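Local coordinates for BH2358 protein (Bacillus halodurans C-125, PDB 2RBD) that is of unknown function but probably serves as a spore coat protein, built on a ferritin-like four-helix bundle, at residues A[28-33]-A[76-81]; A[38-43]-A[47-52]; A[67-72]-A[127-132]; A[102-107]-A[149-154]. One frame throughout, in Å; residues are numbered along the deposited sequence.

The earliest segment, 28-33 on helix 16-42, begins contact 1, which closes a loop when the chain returns at 76-81 after helix 46-72. Nested inside that loop is contact 2, where 38-43 and 47-52 join the two helices beside their short turn. Contact 3 opens at 67-72, before contact 1 has closed, and ends at 127-132, so the two cross; it ties helix 46-72 to the start of helix 128-155. Contact 4, between 102-107 and 149-154, crosses contact 3 in turn and joins the last two helices. Contacts 2 and 4 touch at one end of the bundle, whereas contact 3 lies beyond the chain's centre, its centre about 31 Å from that of contact 2.

Contact 1: residues A[28-33]-A[76-81]; sequences TNNGLI and GLPPAP
Asn30 ND2 hands its hydrogens to two waters, and each water carries the link on to a proline carbonyl of the 76-81 loop. One accepts from Asn30 ND2 at 3.0 Å and donates to Pro79 O; the other, at 3.2 Å from Asn30 ND2, is bound to Pro78 O. No direct hydrogen bond spans the two segments, and Pro78 O stays 3.7 Å from Asn30 ND2. The amide is instead covered by a methyl group: Ala80 CB stands above its flat face, 3.5 Å from Asn30 CG and not much farther from its oxygen and nitrogen. With CG set anti to the carbonyl carbon (chi1 -73°), the Asn30 side chain leaves helix 16-42 toward the loop and passes under this methyl. One residue on, Pro81 CD rests 3.9 Å from Asn30 O. A third water sits beside that carbonyl, 2.8 Å from Asn30 O, and also lies within hydrogen-bonding distance of Pro81 O. Around the contact, Pro78 packs on Trp23, Leu26 and Ser27 of the same helix, while Pro79 meets Ile159 of the second subunit. Prolines have no N-H to donate, so the backbone here offers mainly carbonyl acceptors; the two waters take hydrogens from Asn30 ND2 and donate to Pro78 O and Pro79 O, fastening an extended, proline-rich loop to the helix without a direct polar bond.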
loop_
_atom_site.group_PDB
_atom_site.type_symbol
_atom_site.label_atom_id
_atom_site.label_comp_id
_atom_site.label_asym_id
_atom_site.label_seq_id
_atom_site.Cartn_x
_atom_site.Cartn_y
_atom_site.Cartn_z
ATOM N N THR A 28 13.201 -4.549 -9.527
ATOM C CA THR A 28 12.842 -5.437 -8.410
ATOM C C THR A 28 12.996 -6.910 -8.829
ATOM O O THR A 28 13.642 -7.700 -8.117
ATOM C CB THR A 28 11.466 -5.101 -7.870
ATOM O OG1 THR A 28 11.490 -3.729 -7.433
ATOM C CG2 THR A 28 11.143 -6.019 -6.664
ATOM N N ASN A 29 12.452 -7.256 -9.991
ATOM C CA ASN A 29 12.601 -8.608 -10.521
ATOM C C ASN A 29 14.088 -8.978 -10.678
ATOM O O ASN A 29 14.480 -10.091 -10.331
ATOM C CB ASN A 29 11.886 -8.805 -11.854
ATOM C CG ASN A 29 10.401 -9.134 -11.711
ATOM O OD1 ASN A 29 9.875 -9.167 -10.597
ATOM N ND2 ASN A 29 9.729 -9.378 -12.838
ATOM N N ASN A 30 14.897 -8.088 -11.228
ATOM C CA ASN A 30 16.310 -8.395 -11.410
ATOM C C ASN A 30 16.977 -8.723 -10.093
ATOM O O ASN A 30 17.799 -9.634 -9.985
ATOM C CB ASN A 30 17.013 -7.187 -12.050
ATOM C CG ASN A 30 16.677 -6.987 -13.509
ATOM O OD1 ASN A 30 16.254 -7.904 -14.216
ATOM N ND2 ASN A 30 16.958 -5.773 -13.988
ATOM N N GLY A 31 16.632 -7.963 -9.061
ATOM C CA GLY A 31 17.188 -8.199 -7.726
ATOM C C GLY A 31 16.717 -9.496 -7.114
ATOM O O GLY A 31 17.481 -10.241 -6.468
ATOM N N LEU A 32 15.452 -9.775 -7.302
ATOM C CA LEU A 32 14.883 -11.032 -6.764
ATOM C C LEU A 32 15.403 -12.267 -7.491
ATOM O O LEU A 32 15.705 -13.255 -6.860
ATOM C CB LEU A 32 13.356 -10.999 -6.762
ATOM C CG LEU A 32 12.670 -9.992 -5.823
ATOM C CD1 LEU A 32 11.150 -10.130 -6.012
ATOM C CD2 LEU A 32 13.050 -10.259 -4.344
ATOM N N ILE A 33 15.590 -12.186 -8.806
ATOM C CA ILE A 33 16.228 -13.258 -9.539
ATOM C C ILE A 33 17.614 -13.566 -8.937
ATOM O O ILE A 33 17.964 -14.716 -8.715
ATOM C CB ILE A 33 16.294 -12.931 -11.027
ATOM C CG1 ILE A 33 14.870 -12.996 -11.648
ATOM C CG2 ILE A 33 17.189 -13.925 -11.747
ATOM C CD1 ILE A 33 14.784 -12.396 -13.052
ATOM N N GLY A 76 15.696 3.699 -20.738
ATOM C CA GLY A 76 16.834 2.901 -20.338
ATOM C C GLY A 76 16.472 1.816 -19.361
ATOM O O GLY A 76 15.686 2.029 -18.450
ATOM N N LEU A 77 17.083 0.664 -19.544
ATOM C CA LEU A 77 16.830 -0.496 -18.683
ATOM C C LEU A 77 17.722 -0.465 -17.473
ATOM O O LEU A 77 18.840 0.028 -17.533
ATOM C CB LEU A 77 17.035 -1.821 -19.449
ATOM C CG LEU A 77 16.177 -2.071 -20.691
ATOM C CD1 LEU A 77 16.339 -3.495 -21.240
ATOM C CD2 LEU A 77 14.703 -1.774 -20.418
ATOM N N PRO A 78 17.228 -0.985 -16.343
ATOM C CA PRO A 78 18.068 -1.053 -15.158
ATOM C C PRO A 78 19.091 -2.190 -15.279
ATOM O O PRO A 78 18.798 -3.220 -15.842
ATOM C CB PRO A 78 17.065 -1.373 -14.027
ATOM C CG PRO A 78 15.982 -2.066 -14.687
ATOM C CD PRO A 78 15.890 -1.559 -16.114
ATOM N N PRO A 79 20.273 -2.020 -14.737
ATOM C CA PRO A 79 21.271 -3.080 -14.799
ATOM C C PRO A 79 20.910 -4.207 -13.848
ATOM O O PRO A 79 20.574 -3.939 -12.705
ATOM C CB PRO A 79 22.544 -2.379 -14.360
ATOM C CG PRO A 79 22.048 -1.262 -13.495
ATOM C CD PRO A 79 20.769 -0.800 -14.092
ATOM N N ALA A 80 21.018 -5.433 -14.329
ATOM C CA ALA A 80 20.728 -6.632 -13.566
ATOM C C ALA A 80 21.985 -7.320 -13.051
ATOM O O ALA A 80 22.990 -7.410 -13.759
ATOM C CB ALA A 80 19.989 -7.592 -14.436
ATOM N N PRO A 81 21.955 -7.821 -11.811
ATOM C CA PRO A 81 23.068 -8.682 -11.391
ATOM C C PRO A 81 23.196 -9.924 -12.246
ATOM O O PRO A 81 22.211 -10.398 -12.802
ATOM C CB PRO A 81 22.683 -9.074 -9.979
ATOM C CG PRO A 81 21.778 -8.024 -9.532
ATOM C CD PRO A 81 20.995 -7.590 -10.734
HETATM O O HOH W 1 19.440 -10.744 -12.021
HETATM O O HOH W 2 18.081 -3.954 -11.820
HETATM O O HOH W 3 16.891 -4.775 -17.037
#

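Contact 2: residues A[38-43]-A[47-52]; sequences SFINHT and DLKNLI
The ring of Phe39 turns away from helix 46-72, and it is its CB that meets Ile52 CD1, at 4.1 Å; the ring packs against Ile103 of helix 100-124 and Phe98 of the second subunit. The His42 ring, which does not reach the other helix, has Ser38 O at its edge, in plane, and stands edge-to-face with Phe98 of its own chain. Ile52 fills the centre of the interface. Its CG2 lies 3.7 Å from Ile40 CG1 as the two side chains run past one another in opposite directions, while its CD1 reaches Thr43 OG1 at 3.4 Å. That hydroxyl is already engaged, donating to Phe39 O at 2.7 Å from 46° out of the carbonyl plane, across from His42 N on the other face. The bond leaves Thr43 CG2, anti to the backbone N, to lean on Leu48 CD2 at 3.9 Å. Alongside, Lys49 bends its aliphatic chain so that CE comes 3.6 Å from Thr43 O; its NZ forms a salt bridge with Glu46 and donates to a water beside Ile40 O and Thr43 O. The helix segments are 170° apart in direction, with axes 9.8 Å apart: an antiparallel helical hairpin, consistent with the first pair of a ferritin-like four-helix bundle.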
loop_
_atom_site.group_PDB
_atom_site.type_symbol
_atom_site.label_atom_id
_atom_site.label_comp_id
_atom_site.label_asym_id
_atom_site.label_seq_id
_atom_site.Cartn_x
_atom_site.Cartn_y
_atom_site.Cartn_z
ATOM N N SER A 38 20.767 -17.179 -5.412
ATOM C CA SER A 38 21.580 -17.481 -4.224
ATOM C C SER A 38 20.827 -18.454 -3.321
ATOM O O SER A 38 21.378 -19.475 -2.917
ATOM C CB SER A 38 21.929 -16.225 -3.456
ATOM O OG SER A 38 22.774 -16.551 -2.369
ATOM N N PHE A 39 19.528 -18.213 -3.092
ATOM C CA PHE A 39 18.725 -19.136 -2.283
ATOM C C PHE A 39 18.728 -20.572 -2.804
ATOM O O PHE A 39 18.719 -21.486 -2.010
ATOM C CB PHE A 39 17.295 -18.655 -2.177
ATOM C CG PHE A 39 17.078 -17.471 -1.254
ATOM C CD1 PHE A 39 17.972 -17.105 -0.256
ATOM C CD2 PHE A 39 15.899 -16.773 -1.357
ATOM C CE1 PHE A 39 17.695 -16.019 0.590
ATOM C CE2 PHE A 39 15.617 -15.691 -0.533
ATOM C CZ PHE A 39 16.529 -15.315 0.427
ATOM N N ILE A 40 18.768 -20.780 -4.114
ATOM C CA ILE A 40 18.868 -22.144 -4.648
ATOM C C ILE A 40 20.072 -22.862 -4.040
ATOM O O ILE A 40 19.986 -24.013 -3.662
ATOM C CB ILE A 40 18.955 -22.140 -6.215
ATOM C CG1 ILE A 40 17.543 -22.129 -6.806
ATOM C CG2 ILE A 40 19.734 -23.348 -6.769
ATOM C CD1 ILE A 40 17.483 -21.414 -8.132
ATOM N N ASN A 41 21.188 -22.153 -3.933
ATOM C CA ASN A 41 22.405 -22.703 -3.346
ATOM C C ASN A 41 22.339 -22.950 -1.838
ATOM O O ASN A 41 23.099 -23.769 -1.320
ATOM C CB ASN A 41 23.583 -21.816 -3.698
ATOM C CG ASN A 41 23.993 -21.957 -5.169
ATOM O OD1 ASN A 41 23.949 -23.056 -5.697
ATOM N ND2 ASN A 41 24.422 -20.886 -5.796
ATOM N N HIS A 42 21.459 -22.247 -1.132
ATOM C CA HIS A 42 21.277 -22.372 0.313
ATOM C C HIS A 42 20.217 -23.385 0.692
ATOM O O HIS A 42 20.087 -23.696 1.837
ATOM C CB HIS A 42 20.818 -21.030 0.930
ATOM C CG HIS A 42 21.888 -19.998 1.034
ATOM N ND1 HIS A 42 22.459 -19.633 2.221
ATOM C CD2 HIS A 42 22.484 -19.234 0.094
ATOM C CE1 HIS A 42 23.355 -18.680 2.018
ATOM N NE2 HIS A 42 23.392 -18.415 0.726
ATOM N N THR A 43 19.416 -23.887 -0.227
ATOM C CA THR A 43 18.242 -24.695 0.073
ATOM C C THR A 43 18.581 -26.196 0.100
ATOM O O THR A 43 19.276 -26.665 -0.805
ATOM C CB THR A 43 17.160 -24.477 -1.054
ATOM O OG1 THR A 43 16.768 -23.084 -1.114
ATOM C CG2 THR A 43 15.930 -25.354 -0.829
ATOM N N ASP A 47 11.444 -29.609 -2.860
ATOM C CA ASP A 47 10.158 -29.007 -3.198
ATOM C C ASP A 47 10.257 -27.479 -3.183
ATOM O O ASP A 47 9.729 -26.802 -4.054
ATOM C CB ASP A 47 9.070 -29.465 -2.241
ATOM C CG ASP A 47 8.827 -30.984 -2.299
ATOM O OD1 ASP A 47 8.722 -31.471 -3.436
ATOM O OD2 ASP A 47 8.739 -31.646 -1.228
ATOM N N LEU A 48 10.975 -26.947 -2.207
ATOM C CA LEU A 48 11.212 -25.513 -2.176
ATOM C C LEU A 48 12.094 -25.118 -3.347
ATOM O O LEU A 48 11.820 -24.116 -4.025
ATOM C CB LEU A 48 11.856 -25.131 -0.848
ATOM C CG LEU A 48 12.312 -23.672 -0.708
ATOM C CD1 LEU A 48 11.158 -22.731 -0.971
ATOM C CD2 LEU A 48 12.900 -23.422 0.706
ATOM N N LYS A 49 13.139 -25.891 -3.631
ATOM C CA LYS A 49 14.010 -25.595 -4.747
ATOM C C LYS A 49 13.237 -25.505 -6.063
ATOM O O LYS A 49 13.449 -24.613 -6.892
ATOM C CB LYS A 49 15.079 -26.670 -4.851
ATOM C CG LYS A 49 16.338 -26.218 -5.505
ATOM C CD LYS A 49 17.462 -27.287 -5.367
ATOM C CE LYS A 49 17.773 -27.671 -3.899
ATOM N NZ LYS A 49 18.819 -28.746 -3.797
ATOM N N ASN A 50 12.303 -26.429 -6.253
ATOM C CA ASN A 50 11.533 -26.421 -7.465
ATOM C C ASN A 50 10.716 -25.151 -7.615
ATOM O O ASN A 50 10.568 -24.618 -8.702
ATOM C CB ASN A 50 10.574 -27.605 -7.508
ATOM C CG ASN A 50 11.267 -28.921 -7.863
ATOM O OD1 ASN A 50 12.326 -28.949 -8.479
ATOM N ND2 ASN A 50 10.637 -30.021 -7.464
ATOM N N LEU A 51 10.147 -24.687 -6.518
ATOM C CA LEU A 51 9.339 -23.470 -6.545
ATOM C C LEU A 51 10.195 -22.215 -6.749
ATOM O O LEU A 51 9.769 -21.273 -7.420
ATOM C CB LEU A 51 8.479 -23.366 -5.291
ATOM C CG LEU A 51 7.212 -24.240 -5.313
ATOM C CD1 LEU A 51 6.580 -24.423 -3.913
ATOM C CD2 LEU A 51 6.174 -23.668 -6.304
ATOM N N ILE A 52 11.418 -22.201 -6.212
ATOM C CA ILE A 52 12.328 -21.070 -6.433
ATOM C C ILE A 52 12.658 -21.023 -7.909
ATOM O O ILE A 52 12.637 -19.957 -8.528
ATOM C CB ILE A 52 13.634 -21.178 -5.609
ATOM C CG1 ILE A 52 13.401 -21.231 -4.102
ATOM C CG2 ILE A 52 14.585 -20.012 -6.017
ATOM C CD1 ILE A 52 14.658 -21.578 -3.310
HETATM O O HOH W 4 20.852 -26.546 -2.764
#

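Contact 3: residues A[67-72]-A[127-132]; sequences EELLRS and REDVAL
Leu69 alone carries the side of helix 46-72 in this contact, and its two methyls part to different neighbours. CD1 lies 3.5 Å from Arg127 NH2 and 3.9 Å from Asp129 OD2, obliquely beside an ion pair, while CD2 meets Val130 CG2 at a looser 4.3 Å. The leucine CG, anti to its own backbone N (chi1 178°), projects the branch across to the start of helix 128-155. Behind this first shell, Arg127 grips Asp129 side-on: NE binds OD1 on its syn lone pair at 2.8 Å, and NH2 binds OD2 at the same length. Both bonds are nearly straight and lie in the guanidinium plane, which fixes the rotation of the two flat groups. Farther out, Arg127 NH1 donates to Glu12 O and to Asn73 OD1, while Arg127 N binds Glu18 OE2. Asn73 also gives its ND2 to Leu69 O, so one side chain holds the leucine's backbone and the arginine's far end together. Arg127 occupies the N-cap position, and the carboxylate of Asp129 sits in the first turn that follows, where the helix end would probably stabilise its negative charge. A buried guanidinium is thus paired on all three nitrogens, and the apolar leucine can pack against a group whose charge is probably largely balanced by its carboxylate partner.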
loop_
_atom_site.group_PDB
_atom_site.type_symbol
_atom_site.label_atom_id
_atom_site.label_comp_id
_atom_site.label_asym_id
_atom_site.label_seq_id
_atom_site.Cartn_x
_atom_site.Cartn_y
_atom_site.Cartn_z
ATOM N N GLU A 67 10.975 -5.549 -20.643
ATOM C CA GLU A 67 12.115 -5.019 -21.379
ATOM C C GLU A 67 11.679 -4.623 -22.783
ATOM O O GLU A 67 12.108 -3.595 -23.296
ATOM C CB GLU A 67 13.292 -6.007 -21.364
ATOM C CG GLU A 67 13.894 -6.121 -19.945
ATOM C CD GLU A 67 15.142 -6.976 -19.854
ATOM O OE1 GLU A 67 15.307 -7.899 -20.694
ATOM O OE2 GLU A 67 15.969 -6.710 -18.948
ATOM N N GLU A 68 10.789 -5.376 -23.393
ATOM C CA GLU A 68 10.302 -5.004 -24.731
ATOM C C GLU A 68 9.505 -3.710 -24.664
ATOM O O GLU A 68 9.640 -2.833 -25.529
ATOM C CB GLU A 68 9.484 -6.130 -25.347
ATOM C CG GLU A 68 8.825 -5.756 -26.698
ATOM C CD GLU A 68 9.854 -5.274 -27.771
ATOM O OE1 GLU A 68 11.014 -5.796 -27.804
ATOM O OE2 GLU A 68 9.495 -4.377 -28.594
ATOM N N LEU A 69 8.691 -3.554 -23.630
ATOM C CA LEU A 69 7.940 -2.313 -23.434
ATOM C C LEU A 69 8.857 -1.130 -23.280
ATOM O O LEU A 69 8.737 -0.126 -23.996
ATOM C CB LEU A 69 7.022 -2.432 -22.194
ATOM C CG LEU A 69 6.210 -1.182 -21.826
ATOM C CD1 LEU A 69 5.154 -0.877 -22.888
ATOM C CD2 LEU A 69 5.591 -1.325 -20.421
ATOM N N LEU A 70 9.818 -1.244 -22.384
ATOM C CA LEU A 70 10.768 -0.136 -22.185
ATOM C C LEU A 70 11.643 0.142 -23.393
ATOM O O LEU A 70 11.848 1.310 -23.750
ATOM C CB LEU A 70 11.616 -0.354 -20.938
ATOM C CG LEU A 70 10.809 -0.385 -19.643
ATOM C CD1 LEU A 70 11.827 -0.477 -18.507
ATOM C CD2 LEU A 70 9.880 0.797 -19.476
ATOM N N ARG A 71 12.122 -0.911 -24.033
ATOM C CA ARG A 71 12.986 -0.723 -25.223
ATOM C C ARG A 71 12.226 -0.034 -26.360
ATOM O O ARG A 71 12.814 0.752 -27.119
ATOM C CB ARG A 71 13.562 -2.050 -25.723
ATOM C CG ARG A 71 14.743 -2.583 -24.911
ATOM C CD ARG A 71 15.479 -3.687 -25.705
ATOM N NE ARG A 71 14.491 -4.615 -26.228
ATOM C CZ ARG A 71 14.189 -5.784 -25.673
ATOM N NH1 ARG A 71 14.876 -6.256 -24.619
ATOM N NH2 ARG A 71 13.211 -6.510 -26.209
ATOM N N SER A 72 10.926 -0.315 -26.495
ATOM C CA SER A 72 10.116 0.263 -27.557
ATOM C C SER A 72 9.687 1.696 -27.238
ATOM O O SER A 72 9.101 2.368 -28.071
ATOM C CB SER A 72 8.841 -0.544 -27.788
ATOM O OG SER A 72 9.109 -1.905 -28.044
ATOM N N ARG A 127 -2.491 3.846 -20.239
ATOM C CA ARG A 127 -2.350 3.005 -21.424
ATOM C C ARG A 127 -2.873 1.616 -21.148
ATOM O O ARG A 127 -2.422 0.934 -20.213
ATOM C CB ARG A 127 -0.907 3.000 -21.942
ATOM C CG ARG A 127 -0.808 3.585 -23.351
ATOM C CD ARG A 127 0.579 3.677 -23.853
ATOM N NE ARG A 127 1.210 2.384 -24.078
ATOM C CZ ARG A 127 2.425 2.256 -24.578
ATOM N NH1 ARG A 127 3.116 3.320 -24.952
ATOM N NH2 ARG A 127 2.953 1.068 -24.724
ATOM N N GLU A 128 -3.835 1.180 -21.961
ATOM C CA GLU A 128 -4.539 -0.076 -21.693
ATOM C C GLU A 128 -3.638 -1.314 -21.712
ATOM O O GLU A 128 -3.871 -2.283 -20.988
ATOM C CB GLU A 128 -5.693 -0.267 -22.694
ATOM C CG GLU A 128 -6.787 0.750 -22.546
ATOM C CD GLU A 128 -7.886 0.636 -23.648
ATOM O OE1 GLU A 128 -7.631 0.033 -24.721
ATOM O OE2 GLU A 128 -9.009 1.156 -23.420
ATOM N N ASP A 129 -2.615 -1.293 -22.559
ATOM C CA ASP A 129 -1.679 -2.417 -22.639
ATOM C C ASP A 129 -0.904 -2.628 -21.339
ATOM O O ASP A 129 -0.557 -3.761 -21.006
ATOM C CB ASP A 129 -0.716 -2.262 -23.830
ATOM C CG ASP A 129 0.163 -1.008 -23.755
ATOM O OD1 ASP A 129 -0.348 0.104 -23.508
ATOM O OD2 ASP A 129 1.386 -1.147 -23.965
ATOM N N VAL A 130 -0.563 -1.528 -20.676
ATOM C CA VAL A 130 0.178 -1.587 -19.390
ATOM C C VAL A 130 -0.727 -2.206 -18.315
ATOM O O VAL A 130 -0.319 -3.134 -17.619
ATOM C CB VAL A 130 0.742 -0.206 -18.958
ATOM C CG1 VAL A 130 1.461 -0.290 -17.585
ATOM C CG2 VAL A 130 1.686 0.393 -20.045
ATOM N N ALA A 131 -1.972 -1.749 -18.242
ATOM C CA ALA A 131 -2.926 -2.314 -17.308
ATOM C C ALA A 131 -3.131 -3.803 -17.534
ATOM O O ALA A 131 -3.178 -4.610 -16.582
ATOM C CB ALA A 131 -4.256 -1.569 -17.436
ATOM N N LEU A 132 -3.259 -4.193 -18.806
ATOM C CA LEU A 132 -3.501 -5.584 -19.132
ATOM C C LEU A 132 -2.304 -6.450 -18.814
ATOM O O LEU A 132 -2.474 -7.566 -18.318
ATOM C CB LEU A 132 -3.923 -5.796 -20.590
ATOM C CG LEU A 132 -5.389 -5.484 -20.885
ATOM C CD1 LEU A 132 -5.611 -5.565 -22.373
ATOM C CD2 LEU A 132 -6.359 -6.422 -20.172
#

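Contact 4: residues A[102-107]-A[149-154]; sequences EISATI and LKLNKN
Ser104 and Asn152 account for most of the buried surface, and one hydrogen bond joins them. Ser104 OG donates to Asn152 OD1 at 2.6 Å, meeting the oxygen at a C=O...donor angle of 124° and tilted 24° from the carbonyl plane. The serine hydroxyl stands anti to its backbone N (chi1 -166°), which carries it from helix 100-124 toward the facing helix, and its CB follows to 3.3 Å from Asn152 OD1. On the other side of the amide, Asn152 ND2 is bound to Ser108 OG, and that hydroxyl is also bonded to Ser104 O. The two ends of the asparagine are thereby held by successive turns of one helix, which settles the flip of the amide and gives both its oxygen and its nitrogen a partner in a buried setting. Leu151 contributes the third, smaller share: its CD2 touches Ser104 OG at 3.7 Å, and the side chain also packs on Asp47, Leu48 and Leu51 of helix 46-72. Trp157, from the segment that follows helix 128-155, lies against both Ser104 and Asn152. A polar bridge of this kind, between the start of helix 100-124 and the end of helix 128-155, joins the second helical pair of the four-helix bundle, as expected for the ferritin clan.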
loop_
_atom_site.group_PDB
_atom_site.type_symbol
_atom_site.label_atom_id
_atom_site.label_comp_id
_atom_site.label_asym_id
_atom_site.label_seq_id
_atom_site.Cartn_x
_atom_site.Cartn_y
_atom_site.Cartn_z
ATOM N N GLU A 102 13.041 -19.986 6.530
ATOM C CA GLU A 102 13.189 -18.559 6.368
ATOM C C GLU A 102 13.280 -18.147 4.881
ATOM O O GLU A 102 12.722 -17.108 4.536
ATOM C CB GLU A 102 14.320 -18.040 7.232
ATOM C CG GLU A 102 13.957 -17.995 8.725
ATOM C CD GLU A 102 13.932 -19.356 9.397
ATOM O OE1 GLU A 102 14.773 -20.217 9.042
ATOM O OE2 GLU A 102 13.079 -19.556 10.296
ATOM N N ILE A 103 13.836 -18.975 4.016
ATOM C CA ILE A 103 13.828 -18.749 2.565
ATOM C C ILE A 103 12.378 -18.720 2.074
ATOM O O ILE A 103 11.968 -17.831 1.345
ATOM C CB ILE A 103 14.603 -19.842 1.831
ATOM C CG1 ILE A 103 16.107 -19.706 2.113
ATOM C CG2 ILE A 103 14.382 -19.753 0.297
ATOM C CD1 ILE A 103 16.926 -20.943 1.723
ATOM N N SER A 104 11.605 -19.724 2.486
ATOM C CA SER A 104 10.203 -19.800 2.079
ATOM C C SER A 104 9.413 -18.593 2.536
ATOM O O SER A 104 8.627 -18.033 1.759
ATOM C CB SER A 104 9.560 -21.086 2.596
ATOM O OG SER A 104 8.326 -21.312 1.933
ATOM N N ALA A 105 9.602 -18.183 3.786
ATOM C CA ALA A 105 8.952 -16.983 4.338
ATOM C C ALA A 105 9.255 -15.749 3.519
ATOM O O ALA A 105 8.353 -14.984 3.209
ATOM C CB ALA A 105 9.391 -16.762 5.759
ATOM N N THR A 106 10.522 -15.571 3.175
ATOM C CA THR A 106 10.945 -14.456 2.375
ATOM C C THR A 106 10.278 -14.405 1.025
ATOM O O THR A 106 9.726 -13.367 0.607
ATOM C CB THR A 106 12.469 -14.497 2.194
ATOM O OG1 THR A 106 13.064 -14.412 3.486
ATOM C CG2 THR A 106 12.966 -13.345 1.318
ATOM N N ILE A 107 10.300 -15.530 0.332
ATOM C CA ILE A 107 9.691 -15.595 -0.967
ATOM C C ILE A 107 8.170 -15.346 -0.868
ATOM O O ILE A 107 7.581 -14.646 -1.671
ATOM C CB ILE A 107 9.986 -16.947 -1.632
ATOM C CG1 ILE A 107 11.486 -17.053 -1.870
ATOM C CG2 ILE A 107 9.136 -17.083 -2.935
ATOM C CD1 ILE A 107 11.919 -18.361 -2.449
ATOM N N LEU A 149 1.832 -21.059 -0.230
ATOM C CA LEU A 149 1.070 -21.322 0.969
ATOM C C LEU A 149 0.932 -22.828 1.182
ATOM O O LEU A 149 1.106 -23.300 2.304
ATOM C CB LEU A 149 -0.299 -20.675 0.863
ATOM C CG LEU A 149 -1.258 -20.831 2.049
ATOM C CD1 LEU A 149 -0.568 -20.297 3.316
ATOM C CD2 LEU A 149 -2.590 -20.125 1.749
ATOM N N LYS A 150 0.629 -23.569 0.120
ATOM C CA LYS A 150 0.510 -25.046 0.210
ATOM C C LYS A 150 1.819 -25.682 0.708
ATOM O O LYS A 150 1.816 -26.540 1.603
ATOM C CB LYS A 150 0.118 -25.629 -1.134
ATOM C CG LYS A 150 -1.371 -25.530 -1.411
ATOM C CD LYS A 150 -1.709 -25.886 -2.836
ATOM C CE LYS A 150 -3.188 -25.616 -3.138
ATOM N NZ LYS A 150 -3.470 -25.989 -4.557
ATOM N N LEU A 151 2.939 -25.225 0.159
ATOM C CA LEU A 151 4.271 -25.665 0.599
ATOM C C LEU A 151 4.479 -25.428 2.072
ATOM O O LEU A 151 4.870 -26.334 2.799
ATOM C CB LEU A 151 5.368 -24.980 -0.205
ATOM C CG LEU A 151 6.833 -25.300 0.132
ATOM C CD1 LEU A 151 7.186 -26.639 -0.450
ATOM C CD2 LEU A 151 7.817 -24.208 -0.367
ATOM N N ASN A 152 4.241 -24.195 2.527
ATOM C CA ASN A 152 4.462 -23.838 3.906
ATOM C C ASN A 152 3.589 -24.668 4.841
ATOM O O ASN A 152 4.028 -25.086 5.925
ATOM C CB ASN A 152 4.226 -22.348 4.103
ATOM C CG ASN A 152 5.352 -21.505 3.541
ATOM O OD1 ASN A 152 6.501 -21.887 3.625
ATOM N ND2 ASN A 152 5.014 -20.352 2.953
ATOM N N LYS A 153 2.359 -24.905 4.428
ATOM C CA LYS A 153 1.467 -25.788 5.188
ATOM C C LYS A 153 2.012 -27.213 5.226
ATOM O O LYS A 153 2.121 -27.773 6.320
ATOM C CB LYS A 153 0.042 -25.765 4.626
ATOM C CG LYS A 153 -0.691 -24.454 4.855
ATOM C CD LYS A 153 -2.055 -24.497 4.189
ATOM C CE LYS A 153 -2.913 -23.257 4.492
ATOM N NZ LYS A 153 -4.218 -23.213 3.745
ATOM N N ASN A 154 2.375 -27.746 4.068
ATOM C CA ASN A 154 2.807 -29.145 3.938
ATOM C C ASN A 154 4.063 -29.418 4.767
ATOM O O ASN A 154 4.211 -30.501 5.371
ATOM C CB ASN A 154 3.080 -29.470 2.485
ATOM C CG ASN A 154 1.802 -29.538 1.619
ATOM O OD1 ASN A 154 0.699 -29.581 2.143
ATOM N ND2 ASN A 154 1.970 -29.556 0.288
#